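Local coordinates for protein oxalate--CoA ligase (PDB 5IE2) that belongs to the AMP-binding enzymes of the ANL superfamily and holds adenosine-5'-triphosphate in a pocket lined by residues of its later two thirds, at residues A34-H37 against D38-R42; S45-V48 against S49-I53. One frame throughout, in Å; residues are numbered along the deposited sequence. Where two conformers were deposited one is given.

Contact 1. Residues A34-H37 against D38-R42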
ATOM      1  N   ALA A  34     -20.164  16.254  -2.539  1.00 14.57           N
ATOM      2  CA  ALA A  34     -20.381  17.311  -3.529  1.00 13.81           C
ATOM      3  C   ALA A  34     -19.351  18.428  -3.420  1.00 14.70           C
ATOM      4  O   ALA A  34     -18.877  18.988  -4.430  1.00 15.53           O
ATOM      5  CB  ALA A  34     -21.850  17.924  -3.438  1.00 12.85           C
ATOM      6  N   ARG A  35     -19.013  18.783  -2.180  1.00 12.44           N
ATOM      7  CA  ARG A  35     -18.054  19.843  -1.985  1.00 11.84           C
ATOM      8  C   ARG A  35     -16.670  19.418  -2.530  1.00 15.32           C
ATOM      9  O   ARG A  35     -15.954  20.193  -3.178  1.00 14.83           O
ATOM     10  CB  ARG A  35     -17.974  20.168  -0.495  1.00 13.94           C
ATOM     11  CG  ARG A  35     -16.815  21.049  -0.159  1.00 18.26           C
ATOM     12  CD  ARG A  35     -16.917  22.510  -0.708  1.00 21.27           C
ATOM     13  NE  ARG A  35     -15.845  23.311  -0.077  1.00 22.31           N
ATOM     14  CZ  ARG A  35     -15.441  24.512  -0.506  1.00 23.49           C
ATOM     15  NH1 ARG A  35     -16.052  25.081  -1.561  1.00 22.91           N
ATOM     16  NH2 ARG A  35     -14.442  25.149   0.121  1.00 23.15           N
ATOM     17  N   LEU A  36     -16.294  18.194  -2.208  1.00 13.59           N
ATOM     18  CA  LEU A  36     -14.970  17.696  -2.643  1.00 14.19           C
ATOM     19  C   LEU A  36     -14.938  17.639  -4.168  1.00 14.57           C
ATOM     20  O   LEU A  36     -13.959  18.051  -4.816  1.00 15.68           O
ATOM     21  CB  LEU A  36     -14.730  16.327  -2.004  1.00 13.91           C
ATOM     22  CG  LEU A  36     -13.495  15.570  -2.517  1.00 16.15           C
ATOM     23  CD1 LEU A  36     -12.254  16.413  -2.302  1.00 17.03           C
ATOM     24  CD2 LEU A  36     -13.394  14.160  -1.828  1.00 20.29           C
ATOM     25  N   HIS A  37     -16.013  17.109  -4.745  1.00 13.00           N
ATOM     26  CA  HIS A  37     -16.109  17.054  -6.198  1.00 14.68           C
ATOM     27  C   HIS A  37     -15.922  18.422  -6.850  1.00 16.28           C
ATOM     28  O   HIS A  37     -15.194  18.576  -7.854  1.00 14.97           O
ATOM     29  CB  HIS A  37     -17.463  16.433  -6.597  1.00 15.54           C
ATOM     30  CG  HIS A  37     -17.708  16.443  -8.070  1.00 20.69           C
ATOM     31  ND1 HIS A  37     -17.178  15.482  -8.919  1.00 24.77           N
ATOM     32  CD2 HIS A  37     -18.353  17.338  -8.860  1.00 23.04           C
ATOM     33  CE1 HIS A  37     -17.525  15.775 -10.170  1.00 23.09           C
ATOM     34  NE2 HIS A  37     -18.246  16.887 -10.157  1.00 23.88           N
ATOM     35  N   ASP A  38     -16.585  19.444  -6.313  1.00 16.52           N
ATOM     36  CA  ASP A  38     -16.421  20.749  -6.898  1.00 15.86           C
ATOM     37  C   ASP A  38     -15.060  21.379  -6.657  1.00 14.91           C
ATOM     38  O   ASP A  38     -14.578  22.089  -7.537  1.00 14.06           O
ATOM     39  CB  ASP A  38     -17.524  21.684  -6.416  1.00 18.06           C
ATOM     40  CG  ASP A  38     -18.866  21.371  -7.099  1.00 22.45           C
ATOM     41  OD1 ASP A  38     -18.888  20.653  -8.161  1.00 22.09           O
ATOM     42  OD2 ASP A  38     -19.919  21.807  -6.554  1.00 22.59           O
ATOM     43  N   LEU A  39     -14.446  21.113  -5.503  1.00 12.94           N
ATOM     44  CA  LEU A  39     -13.104  21.649  -5.223  1.00 12.78           C
ATOM     45  C   LEU A  39     -12.130  21.041  -6.268  1.00 15.10           C
ATOM     46  O   LEU A  39     -11.221  21.701  -6.767  1.00 14.04           O
ATOM     47  CB  LEU A  39     -12.640  21.268  -3.814  1.00 14.60           C
ATOM     48  CG  LEU A  39     -13.309  22.119  -2.756  1.00 15.25           C
ATOM     49  CD1 LEU A  39     -13.034  21.544  -1.381  1.00 15.87           C
ATOM     50  CD2 LEU A  39     -12.713  23.538  -2.867  1.00 15.68           C
ATOM     51  N   ILE A  40     -12.361  19.772  -6.546  1.00 14.25           N
ATOM     52  CA  ILE A  40     -11.519  19.064  -7.528  1.00 15.93           C
ATOM     53  C   ILE A  40     -11.753  19.651  -8.937  1.00 16.09           C
ATOM     54  O   ILE A  40     -10.795  19.960  -9.652  1.00 15.98           O
ATOM     55  CB  ILE A  40     -11.812  17.550  -7.511  1.00 14.36           C
ATOM     56  CG1 ILE A  40     -11.356  16.894  -6.195  1.00 13.97           C
ATOM     57  CG2 ILE A  40     -11.124  16.844  -8.707  1.00 13.55           C
ATOM     58  CD1 ILE A  40     -12.069  15.522  -5.951  1.00 15.44           C
ATOM     59  N   GLU A  41     -13.009  19.840  -9.322  1.00 15.70           N
ATOM     60  CA  GLU A  41     -13.308  20.349 -10.674  1.00 17.22           C
ATOM     61  C   GLU A  41     -12.667  21.725 -10.860  1.00 17.99           C
ATOM     62  O   GLU A  41     -12.135  22.066 -11.934  1.00 16.72           O
ATOM     63  CB  GLU A  41     -14.830  20.549 -10.927  1.00 24.44           C
ATOM     64  CG  GLU A  41     -15.631  19.318 -11.159  1.00 28.53           C
ATOM     65  CD  GLU A  41     -15.210  18.581 -12.450  1.00 28.76           C
ATOM     66  OE1 GLU A  41     -15.201  19.176 -13.548  1.00 31.61           O
ATOM     67  OE2 GLU A  41     -14.876  17.397 -12.300  1.00 29.05           O
ATOM     68  N   ARG A  42     -12.788  22.552  -9.826  1.00 17.45           N
ATOM     69  CA  ARG A  42     -12.264  23.922  -9.941  1.00 17.35           C
ATOM     70  C   ARG A  42     -10.743  23.957  -9.984  1.00 17.59           C
ATOM     71  O   ARG A  42     -10.124  24.726 -10.764  1.00 14.81           O
ATOM     72  CB  ARG A  42     -12.783  24.800  -8.784  1.00 14.05           C
ATOM     73  CG  ARG A  42     -14.304  24.975  -8.963  1.00 17.31           C
ATOM     74  CD  ARG A  42     -14.973  25.576  -7.670  1.00 24.53           C
ATOM     75  NE  ARG A  42     -16.438  25.374  -7.615  1.00 24.66           N
ATOM     76  CZ  ARG A  42     -17.160  25.579  -6.508  1.00 26.90           C
ATOM     77  NH1 ARG A  42     -16.533  25.992  -5.407  1.00 25.79           N
ATOM     78  NH2 ARG A  42     -18.486  25.370  -6.472  1.00 25.46           N
TER
HETATM   79  O   HOH W   1     -14.272  16.596  -9.894  1.00 25.23           O

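Contact 2. Residues S45-V48 against S49-I53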
ATOM      1  N   SER A  45      -9.649  22.847 -13.357  1.00 18.27           N
ATOM      2  CA  SER A  45      -9.809  23.966 -14.284  0.53 19.13           C
ATOM      3  C   SER A  45      -8.636  24.928 -14.208  1.00 19.49           C
ATOM      4  O   SER A  45      -8.156  25.414 -15.257  1.00 22.58           O
ATOM      5  CB  SER A  45     -11.100  24.717 -14.003  0.53 19.38           C
ATOM      6  OG  SER A  45     -12.170  24.004 -14.576  0.53 19.91           O
ATOM      7  N   ARG A  46      -8.176  25.207 -12.980  1.00 20.06           N
ATOM      8  CA  ARG A  46      -7.023  26.071 -12.850  1.00 19.24           C
ATOM      9  C   ARG A  46      -5.756  25.412 -13.429  1.00 18.72           C
ATOM     10  O   ARG A  46      -4.919  26.093 -14.046  1.00 20.73           O
ATOM     11  CB  ARG A  46      -6.796  26.450 -11.391  1.00 21.79           C
ATOM     12  CG  ARG A  46      -7.948  27.284 -10.859  1.00 27.97           C
ATOM     13  CD  ARG A  46      -7.663  28.751 -11.028  1.00 34.21           C
ATOM     14  NE  ARG A  46      -6.756  29.210  -9.967  1.00 37.21           N
ATOM     15  CZ  ARG A  46      -5.690  29.989 -10.155  1.00 38.36           C
ATOM     16  NH1 ARG A  46      -5.391  30.428 -11.372  1.00 40.52           N
ATOM     17  NH2 ARG A  46      -4.937  30.354  -9.113  1.00 36.72           N
ATOM     18  N   LEU A  47      -5.576  24.120 -13.189  1.00 17.26           N
ATOM     19  CA  LEU A  47      -4.394  23.437 -13.775  1.00 18.26           C
ATOM     20  C   LEU A  47      -4.377  23.566 -15.311  1.00 20.07           C
ATOM     21  O   LEU A  47      -3.325  23.837 -15.916  1.00 22.15           O
ATOM     22  CB  LEU A  47      -4.387  21.936 -13.409  1.00 20.39           C
ATOM     23  CG  LEU A  47      -4.153  21.626 -11.928  1.00 21.61           C
ATOM     24  CD1 LEU A  47      -4.230  20.094 -11.687  1.00 19.95           C
ATOM     25  CD2 LEU A  47      -2.754  22.146 -11.547  1.00 22.36           C
ATOM     26  N   VAL A  48      -5.532  23.354 -15.940  1.00 20.90           N
ATOM     27  CA  VAL A  48      -5.575  23.422 -17.395  1.00 22.08           C
ATOM     28  C   VAL A  48      -5.417  24.868 -17.899  1.00 23.93           C
ATOM     29  O   VAL A  48      -4.607  25.125 -18.778  1.00 25.81           O
ATOM     30  CB  VAL A  48      -6.890  22.814 -17.938  1.00 22.94           C
ATOM     31  CG1 VAL A  48      -6.982  22.944 -19.456  1.00 23.73           C
ATOM     32  CG2 VAL A  48      -6.986  21.348 -17.554  1.00 21.50           C
ATOM     33  N   SER A  49      -6.184  25.803 -17.344  1.00 22.30           N
ATOM     34  CA  SER A  49      -6.223  27.180 -17.866  1.00 26.68           C
ATOM     35  C   SER A  49      -5.023  28.016 -17.478  1.00 28.88           C
ATOM     36  O   SER A  49      -4.611  28.885 -18.225  1.00 30.94           O
ATOM     37  CB  SER A  49      -7.455  27.924 -17.357  1.00 29.10           C
ATOM     38  OG  SER A  49      -8.641  27.313 -17.852  1.00 31.66           O
ATOM     39  N   ASP A  50      -4.512  27.806 -16.276  1.00 27.37           N
ATOM     40  CA  ASP A  50      -3.519  28.720 -15.727  1.00 28.94           C
ATOM     41  C   ASP A  50      -2.146  28.105 -15.535  1.00 31.07           C
ATOM     42  O   ASP A  50      -1.138  28.831 -15.504  1.00 31.09           O
ATOM     43  CB  ASP A  50      -4.010  29.279 -14.392  1.00 29.97           C
ATOM     44  CG  ASP A  50      -5.331  30.064 -14.539  1.00 35.39           C
ATOM     45  OD1 ASP A  50      -5.508  30.763 -15.570  1.00 37.91           O
ATOM     46  OD2 ASP A  50      -6.191  29.997 -13.637  1.00 36.76           O
ATOM     47  N   ALA A  51      -2.083  26.783 -15.412  1.00 28.21           N
ATOM     48  CA  ALA A  51      -0.796  26.102 -15.227  1.00 26.92           C
ATOM     49  C   ALA A  51      -0.390  25.371 -16.496  1.00 26.43           C
ATOM     50  O   ALA A  51       0.658  24.729 -16.551  1.00 27.93           O
ATOM     51  CB  ALA A  51      -0.847  25.130 -14.005  1.00 25.53           C
ATOM     52  N   GLY A  52      -1.230  25.453 -17.522  1.00 24.01           N
ATOM     53  CA  GLY A  52      -0.901  24.886 -18.819  1.00 25.40           C
ATOM     54  C   GLY A  52      -0.810  23.364 -18.889  1.00 25.98           C
ATOM     55  O   GLY A  52      -0.119  22.818 -19.726  1.00 28.16           O
ATOM     56  N   ILE A  53      -1.503  22.669 -18.002  1.00 22.83           N
ATOM     57  CA  ILE A  53      -1.449  21.210 -17.989  1.00 22.08           C
ATOM     58  C   ILE A  53      -2.294  20.624 -19.152  1.00 22.83           C
ATOM     59  O   ILE A  53      -3.477  20.907 -19.302  1.00 24.76           O
ATOM     60  CB  ILE A  53      -1.937  20.668 -16.626  1.00 23.07           C
ATOM     61  CG1 ILE A  53      -0.999  21.157 -15.513  1.00 24.30           C
ATOM     62  CG2 ILE A  53      -2.022  19.144 -16.613  1.00 21.30           C
ATOM     63  CD1 ILE A  53       0.497  20.897 -15.781  1.00 24.43           C
TER
HETATM   64  O   HOH W   2      -3.706  23.401 -20.709  1.00 26.76           O

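Contact 1. Residues A34-H37 against D38-R42
Arg35 and Leu39, one turn apart on helix 33-50, lie against each other: Leu39 CD2 sits over the centre of the Arg35 guanidinium, 3.7 Å above its plane, and Leu39 CD1 comes to 3.6 Å from Arg35 NE. A bend at chi2 of Arg35 (68°) turns CD toward the following turn and lays both the aliphatic part and the flat end along the leucine. The packed side continues with Leu36 and Ile40, where Leu36 CG meets the tip of the isoleucine, Ile40 CD1, at 3.7 Å. Leu36, Leu39 and Ile40 are buried; helix 67-78 covers them, with Ile71 on both leucines and Leu74 on Ile40. The backbone of the same turns keeps regular helical bonds, from Asp38 N to Ala34 O through to Glu41 N to His37 O.

The polar side is looser. Here Glu41, bent at chi2 (-64°), lies alongside His37, and its CG makes an off-centre CH-pi contact 4.1 Å from the centroid of the imidazole. A water bridges the same turn, donating to His37 O at 3.0 Å and to Glu41 OE2 at 2.6 Å while it lies above one face of the His37 ring. Between Asp38 and the exposed Arg42 there is only a long salt bridge, Arg42 NH2 to Asp38 OD2 at 3.8 Å; the oxygen lies well out of the guanidinium plane, so charge alone acts and no N-H points at it.

Arg35 NH1 and Arg42 NH1 approach to 4.0 Å, yet each arginine has a firmer partner: Ser138 O takes Arg35 NH2, and Asp139 takes Arg42 NH1. Since Arg78 also pairs with Glu41 OE2, this carboxylate faces both a cation and a water, which would favour its ionised form.

Contact 2. Residues S45-V48 against S49-I53
Arg46 starts with CG beside its backbone N (chi1 -65°) and then bends at chi2 and chi3, while Asp50, one turn on, has the same first torsion; together these bring the guanidinium to the carboxylate. Asp50 OD2 lies at the edge of the guanidinium, near its plane, and Arg46 NH1 donates to it in a salt bridge. The modelled NH1 to OD2 separation of 2.4 Å is very short, so its exact length is doubtful. The two flat groups are turned 63° against each other, and the single oxygen OD2 makes the contact. Arg46 NH2 has its own acceptor, Val144 O.

Beyond this pair the helical bonding gives way. Ser49 N still bonds Ser45 O at 2.9 Å and Asp50 N bonds Arg46 O at 2.8 Å, but Ala51 N is shared between two weak bonds, to Arg46 O and Leu47 O. Gly52 then takes a positive phi (67°), which turns the chain so that Ile53 N reaches back six residues to Leu47 O at 3.0 Å in a nearly straight bond. Leu47 O thus keeps a good donor past the last regular turn. A water spans the same turn, donating to Val48 O at 2.7 Å and to Ile53 O at 2.9 Å.

Ile53 CG1 packs on Leu47 CB at 4.1 Å, so the residue after the glycine folds back onto a side chain of the last turns. Ser49 OG is hydrogen-bonded to Ser153 OG, and Val48 meets Ala79 and Ser153 in loops. Leu47 lies against Met72, Ala75 and Val76 of helix 67-78, and both Leu47 and Ile53 touch Leu106 of strand 104-110, which places this helix end against the five-stranded sheet.

In the fold
Both contacts use helix 33-50 and come in series along the chain, contact 1 in its first half and contact 2 at its C-terminal end, their centres about 16 Å apart. The helix follows strand 29-32, an outermost strand of a four-stranded sheet, and leads on to strand 58-61 of a five-stranded sheet, so it joins two sheets of the AMP-binding region. Helix 67-78 covers the buried leucines of both contacts. Their centres lie about 26 and 30 Å from the centre of the chain, and neither includes residues of the adenosine-5'-triphosphate pocket; this is structural packing at the periphery of the fold.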